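Long-range contacts in uncharacterized protein (Bacteroides uniformis, PDB 4IYK), which is of unknown function but is a putative carbohydrate-binding protein with a transthyretin-like N-terminal domain and an E-set-like C-terminal domain: residues Lys137-Phe142 with Asp176-Ser181; Phe199-Leu204 with Asn216-Val221. All blocks are in the same frame, centred on the assembly; numbering follows the deposited sequence.

Interaction 1 of 2, residues Lys137-Phe142 with Asp176-Ser181; sequences KEIQLF and DIYTLS
L180 drives its CD1 methyl against the backbone of the facing strand: L180 CD1 lies 3.5 Å from Q140 C and 3.6 Å from L141 N, so one methyl presses on the peptide group linking Q140 to L141. Its other branch, CD2, turns to I139 and meets I139 CD1 at 3.7 Å. That I139 CD1 methyl is the meeting point of the tight part, touching both L180 and Y178. With I139 CG1 set between its own backbone N and carbonyl carbon (chi1 57°), I139 CD1 reaches past L180 to the Y178 ring, 3.6 Å from Y178 CD1, arriving obliquely while the two side chains cross at about a right angle. L141 completes the apolar patch from further along the strand, its CB 4.0 Å from L180 CB.

The two strand segments are not hydrogen-bonded to each other: their axes stay 7.1 Å apart at closest approach and run 43° from parallel. This is face-to-face packing in a beta sandwich, consistent with the E-set assignment, since 135-144 belongs to one sheet and 178-183 is an outermost strand of the other, beside 120-129. Were L180 replaced by an alanine, the methyls over the Q140-L141 peptide and beside I139 CD1 would be gone, which is likely to open a gap between the sheets there.

The margins are looser. T179 directs its side chain away from the facing strand and is exposed. Beyond I139, the classic beta bulge at K137 and E138 faces L204, and neither bulge side chain approaches 176-181 within 8 Å.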
ATOM      1  N   LYS A 137      11.539  -3.509   8.838  1.00 37.01           N
ATOM      2  CA  LYS A 137      11.016  -3.555  10.207  1.00 36.16           C
ATOM      3  C   LYS A 137      10.030  -4.726  10.378  1.00 39.19           C
ATOM      4  O   LYS A 137      10.131  -5.465  11.358  1.00 39.79           O
ATOM      5  CB  LYS A 137      10.340  -2.214  10.550  1.00 38.19           C
ATOM      6  CG  LYS A 137      10.092  -1.983  12.033  1.00 55.23           C
ATOM      7  CD  LYS A 137       9.372  -0.659  12.258  1.00 78.92           C
ATOM      8  CE  LYS A 137       8.944  -0.450  13.695  1.00100.08           C
ATOM      9  NZ  LYS A 137       8.048   0.727  13.846  1.00113.13           N
ATOM     10  N   GLU A 138       9.080  -4.893   9.444  1.00 33.34           N
ATOM     11  CA  GLU A 138       8.069  -5.957   9.514  1.00 32.69           C
ATOM     12  C   GLU A 138       7.675  -6.538   8.153  1.00 34.85           C
ATOM     13  O   GLU A 138       7.698  -5.832   7.143  1.00 33.08           O
ATOM     14  CB  GLU A 138       6.768  -5.438  10.170  1.00 33.52           C
ATOM     15  CG  GLU A 138       6.857  -4.978  11.623  1.00 45.71           C
ATOM     16  CD  GLU A 138       5.590  -4.381  12.207  1.00 59.00           C
ATOM     17  OE1 GLU A 138       4.490  -4.690  11.696  1.00 46.07           O
ATOM     18  OE2 GLU A 138       5.696  -3.597  13.177  1.00 56.07           O
ATOM     19  N   ILE A 139       7.215  -7.810   8.161  1.00 31.04           N
ATOM     20  CA  ILE A 139       6.607  -8.488   7.002  1.00 28.71           C
ATOM     21  C   ILE A 139       5.323  -9.164   7.517  1.00 31.87           C
ATOM     22  O   ILE A 139       5.275  -9.652   8.663  1.00 30.19           O
ATOM     23  CB  ILE A 139       7.517  -9.447   6.171  1.00 31.22           C
ATOM     24  CG1 ILE A 139       8.131 -10.574   7.037  1.00 31.49           C
ATOM     25  CG2 ILE A 139       8.579  -8.655   5.379  1.00 31.98           C
ATOM     26  CD1 ILE A 139       8.661 -11.813   6.262  1.00 31.02           C
ATOM     27  N   GLN A 140       4.264  -9.128   6.693  1.00 27.02           N
ATOM     28  CA  GLN A 140       2.995  -9.688   7.095  1.00 25.49           C
ATOM     29  C   GLN A 140       2.151 -10.080   5.911  1.00 27.86           C
ATOM     30  O   GLN A 140       2.135  -9.389   4.877  1.00 25.33           O
ATOM     31  CB  GLN A 140       2.221  -8.685   7.981  1.00 25.78           C
ATOM     32  CG  GLN A 140       0.953  -9.274   8.613  1.00 27.29           C
ATOM     33  CD  GLN A 140       0.510  -8.503   9.825  1.00 29.26           C
ATOM     34  OE1 GLN A 140       1.079  -7.488  10.196  1.00 29.11           O
ATOM     35  NE2 GLN A 140      -0.564  -8.919  10.418  1.00 25.73           N
ATOM     36  N   LEU A 141       1.433 -11.209   6.083  1.00 25.23           N
ATOM     37  CA  LEU A 141       0.455 -11.704   5.137  1.00 24.49           C
ATOM     38  C   LEU A 141      -0.911 -11.321   5.685  1.00 27.92           C
ATOM     39  O   LEU A 141      -1.422 -11.970   6.603  1.00 26.55           O
ATOM     40  CB  LEU A 141       0.592 -13.231   4.882  1.00 24.40           C
ATOM     41  CG  LEU A 141      -0.395 -13.852   3.869  1.00 26.66           C
ATOM     42  CD1 LEU A 141      -0.299 -13.170   2.482  1.00 24.99           C
ATOM     43  CD2 LEU A 141      -0.162 -15.372   3.735  1.00 27.02           C
ATOM     44  N   PHE A 142      -1.471 -10.208   5.173  1.00 24.56           N
ATOM     45  CA  PHE A 142      -2.778  -9.743   5.631  1.00 23.37           C
ATOM     46  C   PHE A 142      -3.878 -10.538   4.978  1.00 25.78           C
ATOM     47  O   PHE A 142      -3.757 -10.918   3.818  1.00 25.25           O
ATOM     48  CB  PHE A 142      -2.969  -8.239   5.374  1.00 24.70           C
ATOM     49  CG  PHE A 142      -1.957  -7.387   6.101  1.00 25.74           C
ATOM     50  CD1 PHE A 142      -2.110  -7.098   7.460  1.00 26.17           C
ATOM     51  CD2 PHE A 142      -0.814  -6.919   5.445  1.00 25.43           C
ATOM     52  CE1 PHE A 142      -1.175  -6.294   8.130  1.00 27.67           C
ATOM     53  CE2 PHE A 142       0.125  -6.120   6.119  1.00 27.63           C
ATOM     54  CZ  PHE A 142      -0.052  -5.832   7.462  1.00 26.62           C
ATOM     55  N   ASP A 176      17.277 -12.640  -1.017  1.00 49.99           N
ATOM     56  CA  ASP A 176      16.601 -13.315   0.099  1.00 47.49           C
ATOM     57  C   ASP A 176      15.139 -13.663  -0.201  1.00 48.49           C
ATOM     58  O   ASP A 176      14.386 -12.839  -0.731  1.00 47.13           O
ATOM     59  CB  ASP A 176      16.670 -12.467   1.383  1.00 47.87           C
ATOM     60  CG  ASP A 176      18.075 -12.277   1.944  1.00 59.84           C
ATOM     61  OD1 ASP A 176      19.014 -12.938   1.441  1.00 63.05           O
ATOM     62  OD2 ASP A 176      18.233 -11.466   2.879  1.00 63.51           O
ATOM     63  N   ILE A 177      14.754 -14.901   0.136  1.00 44.28           N
ATOM     64  CA  ILE A 177      13.385 -15.375  -0.045  1.00 42.38           C
ATOM     65  C   ILE A 177      12.704 -15.417   1.314  1.00 44.00           C
ATOM     66  O   ILE A 177      13.189 -16.070   2.248  1.00 44.93           O
ATOM     67  CB  ILE A 177      13.276 -16.740  -0.786  1.00 46.44           C
ATOM     68  CG1 ILE A 177      14.191 -16.834  -2.053  1.00 48.91           C
ATOM     69  CG2 ILE A 177      11.802 -17.100  -1.079  1.00 43.16           C
ATOM     70  CD1 ILE A 177      13.773 -15.986  -3.307  1.00 58.60           C
ATOM     71  N   TYR A 178      11.574 -14.710   1.414  1.00 38.79           N
ATOM     72  CA  TYR A 178      10.765 -14.678   2.628  1.00 36.88           C
ATOM     73  C   TYR A 178       9.559 -15.584   2.459  1.00 39.06           C
ATOM     74  O   TYR A 178       9.030 -15.694   1.359  1.00 37.17           O
ATOM     75  CB  TYR A 178      10.333 -13.243   2.958  1.00 36.43           C
ATOM     76  CG  TYR A 178      11.474 -12.325   3.341  1.00 39.53           C
ATOM     77  CD1 TYR A 178      11.899 -12.223   4.664  1.00 42.10           C
ATOM     78  CD2 TYR A 178      12.099 -11.521   2.393  1.00 40.53           C
ATOM     79  CE1 TYR A 178      12.926 -11.357   5.030  1.00 43.73           C
ATOM     80  CE2 TYR A 178      13.134 -10.657   2.746  1.00 42.69           C
ATOM     81  CZ  TYR A 178      13.541 -10.575   4.068  1.00 51.58           C
ATOM     82  OH  TYR A 178      14.555  -9.729   4.438  1.00 53.09           O
ATOM     83  N   THR A 179       9.149 -16.259   3.542  1.00 36.57           N
ATOM     84  CA  THR A 179       7.955 -17.124   3.569  1.00 34.08           C
ATOM     85  C   THR A 179       7.088 -16.757   4.763  1.00 34.51           C
ATOM     86  O   THR A 179       7.598 -16.635   5.879  1.00 34.47           O
ATOM     87  CB  THR A 179       8.366 -18.622   3.610  1.00 43.95           C
ATOM     88  OG1 THR A 179       9.173 -18.915   2.461  1.00 46.34           O
ATOM     89  CG2 THR A 179       7.163 -19.568   3.628  1.00 39.39           C
ATOM     90  N   LEU A 180       5.773 -16.576   4.529  1.00 29.10           N
ATOM     91  CA  LEU A 180       4.752 -16.341   5.558  1.00 28.13           C
ATOM     92  C   LEU A 180       3.648 -17.374   5.359  1.00 31.45           C
ATOM     93  O   LEU A 180       3.430 -17.830   4.239  1.00 31.25           O
ATOM     94  CB  LEU A 180       4.205 -14.895   5.573  1.00 26.33           C
ATOM     95  CG  LEU A 180       5.259 -13.800   5.865  1.00 29.70           C
ATOM     96  CD1 LEU A 180       4.753 -12.449   5.446  1.00 27.69           C
ATOM     97  CD2 LEU A 180       5.719 -13.806   7.348  1.00 31.14           C
ATOM     98  N   SER A 181       3.005 -17.792   6.449  1.00 28.78           N
ATOM     99  CA  SER A 181       2.000 -18.855   6.436  1.00 27.86           C
ATOM    100  C   SER A 181       0.802 -18.556   7.293  1.00 32.26           C
ATOM    101  O   SER A 181       0.946 -17.985   8.388  1.00 32.10           O
ATOM    102  CB  SER A 181       2.614 -20.152   6.975  1.00 32.92           C
ATOM    103  OG  SER A 181       3.433 -20.805   6.026  1.00 44.42           O
TER

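Interaction 2 of 2, residues Phe199-Leu204 with Asn216-Val221; sequences FRIGAL and NYAPVV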
ATOM      1  N   PHE A 199      -5.844 -12.021   0.222  1.00 22.33           N
ATOM      2  CA  PHE A 199      -4.558 -12.082   0.926  1.00 22.31           C
ATOM      3  C   PHE A 199      -3.628 -11.058   0.315  1.00 26.85           C
ATOM      4  O   PHE A 199      -3.647 -10.843  -0.904  1.00 26.53           O
ATOM      5  CB  PHE A 199      -3.963 -13.508   0.871  1.00 24.13           C
ATOM      6  CG  PHE A 199      -4.855 -14.538   1.518  1.00 25.19           C
ATOM      7  CD1 PHE A 199      -4.741 -14.826   2.880  1.00 27.62           C
ATOM      8  CD2 PHE A 199      -5.866 -15.161   0.794  1.00 26.06           C
ATOM      9  CE1 PHE A 199      -5.612 -15.737   3.496  1.00 27.46           C
ATOM     10  CE2 PHE A 199      -6.726 -16.081   1.407  1.00 28.29           C
ATOM     11  CZ  PHE A 199      -6.603 -16.354   2.756  1.00 26.16           C
ATOM     12  N   ARG A 200      -2.868 -10.381   1.158  1.00 23.77           N
ATOM     13  CA  ARG A 200      -1.979  -9.325   0.680  1.00 23.11           C
ATOM     14  C   ARG A 200      -0.680  -9.295   1.463  1.00 25.16           C
ATOM     15  O   ARG A 200      -0.670  -9.108   2.686  1.00 24.34           O
ATOM     16  CB  ARG A 200      -2.691  -7.965   0.769  1.00 22.70           C
ATOM     17  CG  ARG A 200      -2.084  -6.853  -0.097  1.00 22.90           C
ATOM     18  CD  ARG A 200      -2.791  -5.547   0.234  1.00 24.15           C
ATOM     19  NE  ARG A 200      -2.528  -4.482  -0.744  1.00 24.00           N
ATOM     20  CZ  ARG A 200      -2.873  -3.207  -0.572  1.00 31.16           C
ATOM     21  NH1 ARG A 200      -3.499  -2.827   0.527  1.00 21.04           N
ATOM     22  NH2 ARG A 200      -2.597  -2.307  -1.503  1.00 22.27           N
ATOM     23  N   ILE A 201       0.429  -9.487   0.752  1.00 21.24           N
ATOM     24  CA  ILE A 201       1.763  -9.398   1.355  1.00 21.21           C
ATOM     25  C   ILE A 201       2.045  -7.918   1.616  1.00 27.15           C
ATOM     26  O   ILE A 201       1.909  -7.126   0.688  1.00 28.22           O
ATOM     27  CB  ILE A 201       2.859  -9.986   0.419  1.00 23.01           C
ATOM     28  CG1 ILE A 201       2.655 -11.480   0.165  1.00 23.23           C
ATOM     29  CG2 ILE A 201       4.306  -9.676   0.967  1.00 24.55           C
ATOM     30  CD1 ILE A 201       3.294 -11.984  -1.158  1.00 24.28           C
ATOM     31  N   GLY A 202       2.465  -7.589   2.833  1.00 24.79           N
ATOM     32  CA  GLY A 202       2.888  -6.255   3.225  1.00 25.64           C
ATOM     33  C   GLY A 202       4.308  -6.246   3.782  1.00 29.90           C
ATOM     34  O   GLY A 202       4.746  -7.216   4.408  1.00 28.86           O
ATOM     35  N   ALA A 203       5.029  -5.146   3.585  1.00 27.43           N
ATOM     36  CA  ALA A 203       6.381  -4.966   4.122  1.00 29.38           C
ATOM     37  C   ALA A 203       6.516  -3.558   4.628  1.00 31.12           C
ATOM     38  O   ALA A 203       6.257  -2.612   3.887  1.00 29.23           O
ATOM     39  CB  ALA A 203       7.445  -5.262   3.070  1.00 31.06           C
ATOM     40  N   LEU A 204       6.858  -3.431   5.917  1.00 29.60           N
ATOM     41  CA  LEU A 204       7.016  -2.160   6.614  1.00 29.86           C
ATOM     42  C   LEU A 204       8.505  -1.807   6.737  1.00 34.87           C
ATOM     43  O   LEU A 204       9.283  -2.517   7.382  1.00 36.01           O
ATOM     44  CB  LEU A 204       6.326  -2.190   8.006  1.00 28.91           C
ATOM     45  CG  LEU A 204       6.333  -0.852   8.798  1.00 33.19           C
ATOM     46  CD1 LEU A 204       5.515   0.230   8.085  1.00 31.40           C
ATOM     47  CD2 LEU A 204       5.824  -1.060  10.257  1.00 34.11           C
ATOM     48  N   ASN A 216       4.322  -1.072   2.516  1.00 31.28           N
ATOM     49  CA  ASN A 216       4.334  -1.295   1.085  1.00 28.80           C
ATOM     50  C   ASN A 216       3.663  -2.657   0.862  1.00 30.41           C
ATOM     51  O   ASN A 216       3.685  -3.491   1.750  1.00 28.24           O
ATOM     52  CB  ASN A 216       5.738  -1.240   0.540  1.00 28.84           C
ATOM     53  CG  ASN A 216       6.288   0.162   0.506  1.00 33.29           C
ATOM     54  OD1 ASN A 216       7.193   0.492   1.244  1.00 29.12           O
ATOM     55  ND2 ASN A 216       5.750   1.017  -0.358  1.00 25.18           N
ATOM     56  N   TYR A 217       3.062  -2.868  -0.308  1.00 27.05           N
ATOM     57  CA  TYR A 217       2.297  -4.064  -0.616  1.00 25.14           C
ATOM     58  C   TYR A 217       2.555  -4.635  -1.987  1.00 27.76           C
ATOM     59  O   TYR A 217       2.897  -3.922  -2.924  1.00 26.96           O
ATOM     60  CB  TYR A 217       0.785  -3.707  -0.558  1.00 23.48           C
ATOM     61  CG  TYR A 217       0.288  -3.297   0.808  1.00 23.17           C
ATOM     62  CD1 TYR A 217       0.079  -4.240   1.803  1.00 22.88           C
ATOM     63  CD2 TYR A 217       0.071  -1.954   1.121  1.00 24.43           C
ATOM     64  CE1 TYR A 217      -0.391  -3.873   3.064  1.00 21.71           C
ATOM     65  CE2 TYR A 217      -0.386  -1.570   2.380  1.00 25.15           C
ATOM     66  CZ  TYR A 217      -0.624  -2.539   3.347  1.00 27.02           C
ATOM     67  OH  TYR A 217      -1.119  -2.207   4.577  1.00 26.72           O
ATOM     68  N   ALA A 218       2.284  -5.928  -2.102  1.00 24.69           N
ATOM     69  CA  ALA A 218       2.190  -6.672  -3.344  1.00 24.73           C
ATOM     70  C   ALA A 218       0.698  -6.650  -3.741  1.00 27.38           C
ATOM     71  O   ALA A 218      -0.118  -6.347  -2.875  1.00 24.07           O
ATOM     72  CB  ALA A 218       2.665  -8.100  -3.140  1.00 25.76           C
ATOM     73  N   PRO A 219       0.296  -6.910  -5.005  1.00 27.86           N
ATOM     74  CA  PRO A 219      -1.150  -6.894  -5.327  1.00 28.91           C
ATOM     75  C   PRO A 219      -1.927  -7.997  -4.571  1.00 32.38           C
ATOM     76  O   PRO A 219      -1.365  -9.052  -4.241  1.00 31.56           O
ATOM     77  CB  PRO A 219      -1.182  -7.119  -6.856  1.00 30.90           C
ATOM     78  CG  PRO A 219       0.215  -6.774  -7.331  1.00 35.69           C
ATOM     79  CD  PRO A 219       1.104  -7.230  -6.199  1.00 31.30           C
ATOM     80  N   VAL A 220      -3.200  -7.724  -4.263  1.00 28.51           N
ATOM     81  CA  VAL A 220      -4.128  -8.639  -3.564  1.00 27.33           C
ATOM     82  C   VAL A 220      -4.315  -9.951  -4.374  1.00 29.49           C
ATOM     83  O   VAL A 220      -4.399  -9.915  -5.604  1.00 26.98           O
ATOM     84  CB  VAL A 220      -5.481  -7.930  -3.315  1.00 30.87           C
ATOM     85  CG1 VAL A 220      -6.551  -8.916  -2.860  1.00 31.71           C
ATOM     86  CG2 VAL A 220      -5.334  -6.810  -2.306  1.00 29.96           C
ATOM     87  N   VAL A 221      -4.344 -11.111  -3.670  1.00 25.71           N
ATOM     88  CA  VAL A 221      -4.578 -12.441  -4.252  1.00 25.10           C
ATOM     89  C   VAL A 221      -5.865 -13.006  -3.609  1.00 29.31           C
ATOM     90  O   VAL A 221      -5.915 -13.166  -2.394  1.00 28.37           O
ATOM     91  CB  VAL A 221      -3.372 -13.393  -4.065  1.00 29.76           C
ATOM     92  CG1 VAL A 221      -3.650 -14.785  -4.655  1.00 29.57           C
ATOM     93  CG2 VAL A 221      -2.094 -12.792  -4.660  1.00 30.56           C
TER
HETATM   94  O   HOH W   1      -1.355  -3.272  -3.835  1.00 26.38           O
HETATM   95  O   HOH W   2      -0.084 -10.150  -2.012  1.00 27.83           O
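R200 lays its guanidinium flat on the ring of Y217, the planes 9° apart and R200 CZ 3.8 Å from the ring centroid, 26° off the ring normal: a stacked cation-pi pair. The arginine gets there by holding CG anti to its backbone N (chi1 -161°) and staying extended to NE, so that its chain crosses the tyrosine at about a right angle. R200 NE sits over the near end of the ring, 3.4 Å from Y217 CG, while NH1 lies above the ring centre. Outside partners fix both polar ends: R200 NH1 bonds to S32 O and V149 O, Y217 OH to D33 and N151 N. Water 1, in the guanidinium plane, accepts from R200 NH2 at 2.8 Å.

I201 and A218 meet through their CB atoms, 4.0 Å apart, and A218 N also donates to I201 O. Along the backbone, A203 and N216 exchange two hydrogen bonds, as do F199 and V221, whereas G202 and Y217 form a non-hydrogen-bonded pair. The pairing shifts by one residue, and water 2 bridges the interruption, accepting from I201 N and donating to P219 O (2.8 Å). Such an arrangement is an antiparallel beta hairpin with an irregular second strand.

Along the chain, both segments of interaction 1 come before those of interaction 2, and the centres of the two contacts lie about 9 Å apart. Strand 135-144 of interaction 1 and strand 196-206 of interaction 2 are antiparallel neighbours in one sheet, joined where G202 N meets Q140 O at 2.7 Å and L204 N meets E138 O at 2.8 Å, both probable hydrogen bonds. Interaction 2 extends that sheet by one more strand, 216-224, whereas interaction 1 connects it to the opposing three-stranded sheet through 178-183. All four segments belong to the DUF3823_C region. The R200-Y217 side of interaction 2 also reaches S32 and D33, in the N-terminal DUF3823 region, linking the two parts of the protein.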